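Local coordinates for iron-regulated outer membrane protein (Neisseria meningitidis, PDB 4B7O), which probably takes up iron across the outer membrane as a TonB-dependent transporter, with a beta-barrel enclosing a plug domain, at residues 384-389 / 439-444; 469-474 / 511-516. One frame throughout, in Å; residues are numbered along the deposited sequence.

Contact 1: 384-389 / 439-444; sequences YRHQEI and NPTKTD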
loop_
_atom_site.group_PDB
_atom_site.type_symbol
_atom_site.label_atom_id
_atom_site.label_comp_id
_atom_site.label_asym_id
_atom_site.label_seq_id
_atom_site.Cartn_x
_atom_site.Cartn_y
_atom_site.Cartn_z
ATOM N N TYR A 384 -12.461 10.230 -11.547
ATOM C CA TYR A 384 -13.382 9.141 -11.884
ATOM C C TYR A 384 -12.784 7.750 -11.647
ATOM O O TYR A 384 -11.729 7.409 -12.181
ATOM C CB TYR A 384 -13.753 9.252 -13.380
ATOM C CG TYR A 384 -14.679 8.156 -13.833
ATOM C CD1 TYR A 384 -16.033 8.212 -13.507
ATOM C CD2 TYR A 384 -14.201 7.030 -14.537
ATOM C CE1 TYR A 384 -16.904 7.220 -13.882
ATOM C CE2 TYR A 384 -15.068 6.022 -14.941
ATOM C CZ TYR A 384 -16.424 6.143 -14.599
ATOM O OH TYR A 384 -17.348 5.206 -14.924
ATOM N N ARG A 385 -13.451 6.898 -10.915
ATOM C CA ARG A 385 -12.948 5.529 -10.843
ATOM C C ARG A 385 -14.061 4.539 -11.033
ATOM O O ARG A 385 -15.035 4.641 -10.330
ATOM C CB ARG A 385 -12.324 5.234 -9.479
ATOM C CG ARG A 385 -11.534 3.951 -9.522
ATOM C CD ARG A 385 -10.769 3.673 -8.262
ATOM N NE ARG A 385 -11.638 3.670 -7.130
ATOM C CZ ARG A 385 -11.232 3.820 -5.878
ATOM N NH1 ARG A 385 -9.932 3.971 -5.580
ATOM N NH2 ARG A 385 -12.145 3.791 -4.947
ATOM N N HIS A 386 -13.892 3.575 -11.941
ATOM C CA HIS A 386 -14.834 2.443 -12.092
ATOM C C HIS A 386 -14.190 1.131 -11.766
ATOM O O HIS A 386 -13.130 0.753 -12.352
ATOM C CB HIS A 386 -15.414 2.398 -13.532
ATOM C CG HIS A 386 -16.566 1.425 -13.697
ATOM N ND1 HIS A 386 -16.375 0.117 -14.005
ATOM C CD2 HIS A 386 -17.944 1.597 -13.544
ATOM C CE1 HIS A 386 -17.567 -0.501 -14.052
ATOM N NE2 HIS A 386 -18.524 0.402 -13.759
ATOM N N GLN A 387 -14.808 0.425 -10.824
ATOM C CA GLN A 387 -14.405 -0.928 -10.523
ATOM C C GLN A 387 -15.379 -2.007 -10.901
ATOM O O GLN A 387 -16.567 -1.867 -10.633
ATOM C CB GLN A 387 -14.141 -1.060 -9.033
ATOM C CG GLN A 387 -12.704 -0.746 -8.723
ATOM C CD GLN A 387 -12.527 -0.366 -7.296
ATOM O OE1 GLN A 387 -13.009 0.687 -6.862
ATOM N NE2 GLN A 387 -11.847 -1.218 -6.549
ATOM N N GLU A 388 -14.868 -3.129 -11.410
ATOM C CA GLU A 388 -15.748 -4.287 -11.697
ATOM C C GLU A 388 -15.080 -5.578 -11.319
ATOM O O GLU A 388 -13.964 -5.851 -11.798
ATOM C CB GLU A 388 -16.143 -4.356 -13.184
ATOM C CG GLU A 388 -17.235 -5.393 -13.467
ATOM C CD GLU A 388 -17.739 -5.506 -14.946
ATOM O OE1 GLU A 388 -17.325 -4.713 -15.855
ATOM O OE2 GLU A 388 -18.566 -6.431 -15.213
ATOM N N ILE A 389 -15.747 -6.358 -10.463
ATOM C CA ILE A 389 -15.274 -7.654 -10.031
ATOM C C ILE A 389 -15.979 -8.670 -10.966
ATOM O O ILE A 389 -17.173 -8.589 -11.132
ATOM C CB ILE A 389 -15.715 -7.906 -8.583
ATOM C CG1 ILE A 389 -14.930 -7.072 -7.579
ATOM C CG2 ILE A 389 -15.536 -9.317 -8.186
ATOM C CD1 ILE A 389 -15.162 -7.394 -6.096
ATOM N N ASN A 439 -22.094 -9.124 -12.105
ATOM C CA ASN A 439 -20.835 -8.565 -11.668
ATOM C C ASN A 439 -20.999 -7.278 -10.866
ATOM O O ASN A 439 -21.478 -6.265 -11.405
ATOM C CB ASN A 439 -20.015 -8.248 -12.890
ATOM C CG ASN A 439 -19.431 -9.477 -13.497
ATOM O OD1 ASN A 439 -19.644 -10.577 -12.979
ATOM N ND2 ASN A 439 -18.650 -9.310 -14.547
ATOM N N PRO A 440 -20.538 -7.284 -9.616
ATOM C CA PRO A 440 -20.595 -6.112 -8.753
ATOM C C PRO A 440 -19.719 -5.041 -9.311
ATOM O O PRO A 440 -18.690 -5.356 -9.931
ATOM C CB PRO A 440 -20.036 -6.610 -7.432
ATOM C CG PRO A 440 -20.027 -8.112 -7.553
ATOM C CD PRO A 440 -19.746 -8.348 -9.006
ATOM N N THR A 441 -20.171 -3.792 -9.190
ATOM C CA THR A 441 -19.371 -2.660 -9.627
ATOM C C THR A 441 -19.463 -1.450 -8.663
ATOM O O THR A 441 -20.308 -1.398 -7.768
ATOM C CB THR A 441 -19.780 -2.187 -11.025
ATOM O OG1 THR A 441 -21.034 -1.540 -10.915
ATOM C CG2 THR A 441 -19.898 -3.334 -11.999
ATOM N N LYS A 442 -18.601 -0.464 -8.879
ATOM C CA LYS A 442 -18.562 0.726 -8.014
ATOM C C LYS A 442 -17.974 1.838 -8.821
ATOM O O LYS A 442 -16.908 1.667 -9.429
ATOM C CB LYS A 442 -17.739 0.509 -6.758
ATOM C CG LYS A 442 -17.911 1.662 -5.774
ATOM C CD LYS A 442 -17.299 1.338 -4.431
ATOM C CE LYS A 442 -15.843 1.760 -4.411
ATOM N NZ LYS A 442 -15.279 1.418 -3.077
ATOM N N THR A 443 -18.711 2.940 -8.914
ATOM C CA THR A 443 -18.191 4.147 -9.551
ATOM C C THR A 443 -17.909 5.186 -8.452
ATOM O O THR A 443 -18.730 5.371 -7.570
ATOM C CB THR A 443 -19.231 4.723 -10.514
ATOM O OG1 THR A 443 -19.533 3.739 -11.497
ATOM C CG2 THR A 443 -18.730 5.977 -11.198
ATOM N N ASP A 444 -16.734 5.805 -8.475
ATOM C CA ASP A 444 -16.426 6.908 -7.553
ATOM C C ASP A 444 -16.128 8.106 -8.408
ATOM O O ASP A 444 -15.406 7.998 -9.412
ATOM C CB ASP A 444 -15.274 6.618 -6.616
ATOM C CG ASP A 444 -15.625 5.621 -5.526
ATOM O OD1 ASP A 444 -16.539 5.885 -4.720
ATOM O OD2 ASP A 444 -14.957 4.559 -5.430
HETATM O O HOH W 1 -19.859 4.844 -14.384
#
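Segments 384-389 and 439-444 pair as antiparallel neighbours in the beta-barrel wall, axes 4.7 Å apart and directed 175° from each other, with Arg-385/Asp-444 and Gln-387/Lys-442 as hydrogen-bonded pairs and His-386/Thr-443 and Glu-388/Thr-441 as non-hydrogen-bonded ones. Beyond the last of these, Ile-389 N still bonds Pro-440 O. The ladder's two faces differ sharply. On one, Arg-385 and Asp-444 lie side by side and form a salt bridge, NH2 of Arg-385 standing 3.0 Å from OD2 of Asp-444. The oxygen is met from above the carboxylate plane, which is turned 71° from the guanidinium. A bend at chi3 (56°) in Arg-385 carries NH2 toward that oxygen. Lys-442 extends from the same face; its NZ makes a salt bridge to Asp-127 and a hydrogen bond to Pro-511 O, while OD1 of Asp-444 bonds the hydroxyl of Ser-510.

His-386, Glu-388, Thr-441 and Thr-443 occupy the other face. CG2 of Thr-443 packs 3.5 Å from CE1 of Tyr-384, and a single water, in the plane of the tyrosine ring at its edge, joins the OH of Tyr-384 to OG1 of Thr-443. The extended Glu-388 runs alongside Thr-441, and its OE2 accepts a bond from ND2 of Asn-439 (3.0 Å) on the anti side, well out of the carboxylate plane. Asp-444 and Asp-127 probably offset Arg-385 and Lys-442, whose NH2 and NZ are only 4.4 Å apart, leaving the buried charges roughly balanced. Asp-127 belongs to the plug, so this charged face is consistent with a wall-to-plug contact.

Contact 2: 469-474 / 511-516; sequences FKVKTH and PRLYDA
One face of the Phe-469 ring carries Pro-511, whose CD sits 3.8 Å from the ring centroid and 22° off the ring normal, a CH-pi contact; the backbone N of Val-471, from the phenylalanine's own strand, lies at the ring edge in its plane. The proline approaches with the CD-CG side of its pyrrolidine. CD is displaced from the middle of the ring toward its rim, and its shortest approach is 3.6 Å to CZ of Phe-469. CG follows at 3.9 Å from the same CZ, so the touch falls on the outer part of the phenyl group, and the two side chains cross at about a right angle. Phe-469 places its ring here by setting CG between its backbone N and carbonyl carbon (chi1 82°).

Two residues farther along the strand, the contact passes from aromatic to aliphatic. CG2 of Val-471 rests 4.3 Å from the carbonyl O of Pro-511, and its other methyl, CG1, meets CD2 of Leu-513 at the same separation. This is a case of a loop laid against a strand by van der Waals packing, without a hydrogen bond between them, over a modest 189 Å² of buried surface.

Strand 458-472, which supplies Phe-469 and Val-471, runs between strands 441-455 and 478-493 of the barrel wall, and Val-471 also packs on Ile-528 of strand 525-528. Segment 511-516 belongs to the loop leaving strand 498-509; Leu-513 touches Ser-128 of the plug as well, so the loop packs between the barrel wall and the plug.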
loop_
_atom_site.group_PDB
_atom_site.type_symbol
_atom_site.label_atom_id
_atom_site.label_comp_id
_atom_site.label_asym_id
_atom_site.label_seq_id
_atom_site.Cartn_x
_atom_site.Cartn_y
_atom_site.Cartn_z
ATOM N N PHE A 469 -20.382 8.379 -4.699
ATOM C CA PHE A 469 -20.285 6.996 -5.120
ATOM C C PHE A 469 -21.573 6.310 -5.607
ATOM O O PHE A 469 -22.691 6.709 -5.231
ATOM C CB PHE A 469 -19.598 6.174 -4.053
ATOM C CG PHE A 469 -20.485 5.745 -2.944
ATOM C CD1 PHE A 469 -21.277 4.593 -3.081
ATOM C CD2 PHE A 469 -20.493 6.430 -1.736
ATOM C CE1 PHE A 469 -22.085 4.140 -2.053
ATOM C CE2 PHE A 469 -21.288 5.975 -0.682
ATOM C CZ PHE A 469 -22.085 4.843 -0.842
ATOM N N LYS A 470 -21.412 5.247 -6.408
ATOM C CA LYS A 470 -22.560 4.344 -6.783
ATOM C C LYS A 470 -22.110 2.902 -6.678
ATOM O O LYS A 470 -21.161 2.491 -7.325
ATOM C CB LYS A 470 -23.038 4.617 -8.214
ATOM C CG LYS A 470 -24.517 4.232 -8.417
ATOM C CD LYS A 470 -24.905 3.362 -9.625
ATOM C CE LYS A 470 -24.922 4.133 -10.943
ATOM N NZ LYS A 470 -23.578 4.045 -11.636
ATOM N N VAL A 471 -22.753 2.131 -5.844
ATOM C CA VAL A 471 -22.333 0.777 -5.669
ATOM C C VAL A 471 -23.400 -0.201 -6.166
ATOM O O VAL A 471 -24.559 -0.156 -5.708
ATOM C CB VAL A 471 -22.071 0.496 -4.185
ATOM C CG1 VAL A 471 -22.190 -0.959 -3.901
ATOM C CG2 VAL A 471 -20.678 0.976 -3.812
ATOM N N LYS A 472 -23.002 -1.105 -7.069
ATOM C CA LYS A 472 -23.915 -2.126 -7.566
ATOM C C LYS A 472 -23.438 -3.473 -7.093
ATOM O O LYS A 472 -22.439 -3.996 -7.583
ATOM C CB LYS A 472 -24.015 -2.033 -9.090
ATOM C CG LYS A 472 -25.240 -2.717 -9.709
ATOM C CD LYS A 472 -24.829 -3.857 -10.641
ATOM C CE LYS A 472 -24.798 -5.166 -9.851
ATOM N NZ LYS A 472 -24.145 -6.332 -10.513
ATOM N N THR A 473 -24.121 -4.009 -6.086
ATOM C CA THR A 473 -23.757 -5.279 -5.530
ATOM C C THR A 473 -24.089 -6.375 -6.534
ATOM O O THR A 473 -24.609 -6.087 -7.612
ATOM C CB THR A 473 -24.567 -5.568 -4.269
ATOM O OG1 THR A 473 -25.742 -4.727 -4.260
ATOM C CG2 THR A 473 -23.717 -5.358 -2.994
ATOM N N HIS A 474 -23.803 -7.630 -6.184
ATOM C CA HIS A 474 -23.981 -8.741 -7.132
ATOM C C HIS A 474 -25.376 -9.240 -7.237
ATOM O O HIS A 474 -25.597 -10.249 -7.860
ATOM C CB HIS A 474 -23.044 -9.922 -6.884
ATOM C CG HIS A 474 -23.360 -10.711 -5.654
ATOM N ND1 HIS A 474 -22.595 -11.748 -5.255
ATOM C CD2 HIS A 474 -24.351 -10.561 -4.688
ATOM C CE1 HIS A 474 -23.065 -12.256 -4.102
ATOM N NE2 HIS A 474 -24.147 -11.533 -3.747
ATOM N N PRO A 511 -17.977 2.463 0.407
ATOM C CA PRO A 511 -17.905 1.076 0.906
ATOM C C PRO A 511 -17.121 0.248 -0.070
ATOM O O PRO A 511 -17.246 0.471 -1.270
ATOM C CB PRO A 511 -19.351 0.608 0.844
ATOM C CG PRO A 511 -20.195 1.823 0.640
ATOM C CD PRO A 511 -19.333 3.020 0.520
ATOM N N ARG A 512 -16.291 -0.660 0.412
ATOM C CA ARG A 512 -15.597 -1.573 -0.507
ATOM C C ARG A 512 -16.509 -2.709 -0.931
ATOM O O ARG A 512 -17.299 -3.206 -0.132
ATOM C CB ARG A 512 -14.344 -2.158 0.109
ATOM C CG ARG A 512 -13.669 -1.246 1.118
ATOM C CD ARG A 512 -13.213 0.126 0.612
ATOM N NE ARG A 512 -12.546 0.783 1.764
ATOM C CZ ARG A 512 -13.160 1.426 2.772
ATOM N NH1 ARG A 512 -14.485 1.635 2.788
ATOM N NH2 ARG A 512 -12.431 1.908 3.768
ATOM N N LEU A 513 -16.419 -3.103 -2.192
ATOM C CA LEU A 513 -17.085 -4.339 -2.653
ATOM C C LEU A 513 -16.543 -5.529 -1.876
ATOM O O LEU A 513 -15.398 -5.543 -1.460
ATOM C CB LEU A 513 -16.851 -4.531 -4.142
ATOM C CG LEU A 513 -17.204 -3.328 -5.031
ATOM C CD1 LEU A 513 -16.526 -3.367 -6.389
ATOM C CD2 LEU A 513 -18.711 -3.162 -5.220
ATOM N N TYR A 514 -17.387 -6.511 -1.635
ATOM C CA TYR A 514 -16.998 -7.746 -0.890
ATOM C C TYR A 514 -15.866 -8.519 -1.602
ATOM O O TYR A 514 -15.551 -8.237 -2.773
ATOM C CB TYR A 514 -18.261 -8.624 -0.725
ATOM C CG TYR A 514 -18.236 -9.719 0.320
ATOM C CD1 TYR A 514 -18.206 -9.426 1.698
ATOM C CD2 TYR A 514 -18.303 -11.077 -0.073
ATOM C CE1 TYR A 514 -18.216 -10.456 2.655
ATOM C CE2 TYR A 514 -18.296 -12.087 0.869
ATOM C CZ TYR A 514 -18.258 -11.796 2.207
ATOM O OH TYR A 514 -18.264 -12.873 3.082
ATOM N N ASP A 515 -15.230 -9.452 -0.913
ATOM C CA ASP A 515 -14.034 -10.137 -1.502
ATOM C C ASP A 515 -14.326 -10.656 -2.888
ATOM O O ASP A 515 -15.370 -11.297 -3.124
ATOM C CB ASP A 515 -13.613 -11.317 -0.633
ATOM C CG ASP A 515 -13.206 -10.893 0.753
ATOM O OD1 ASP A 515 -13.325 -9.660 1.003
ATOM O OD2 ASP A 515 -12.777 -11.771 1.568
ATOM N N ALA A 516 -13.433 -10.365 -3.811
ATOM C CA ALA A 516 -13.625 -10.743 -5.210
ATOM C C ALA A 516 -13.816 -12.248 -5.340
ATOM O O ALA A 516 -14.654 -12.701 -6.117
ATOM C CB ALA A 516 -12.423 -10.307 -6.091
#

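In the fold
Contacts 1 and 2 come in series along the chain, the first closing before the second opens, and their centres are about 7 Å apart. Strands 376-391, 441-455 and 458-472 stand in that order in the beta-barrel wall, so the middle strand joins the two contacts: Thr-441 N probably bonds Lys-472 O, and Asp-444 OD1 packs against CB of Phe-469. The loop of contact 2 also touches the first strand, where Ile-389 CD1 lies 3.4 Å from Tyr-514 O. Contact 1 is thus strand pairing within the wall, whereas contact 2 packs a loop against its plug-facing side. Together they show wall strands and a connecting loop of the barrel meeting the plug around Asp-127 and Ser-128.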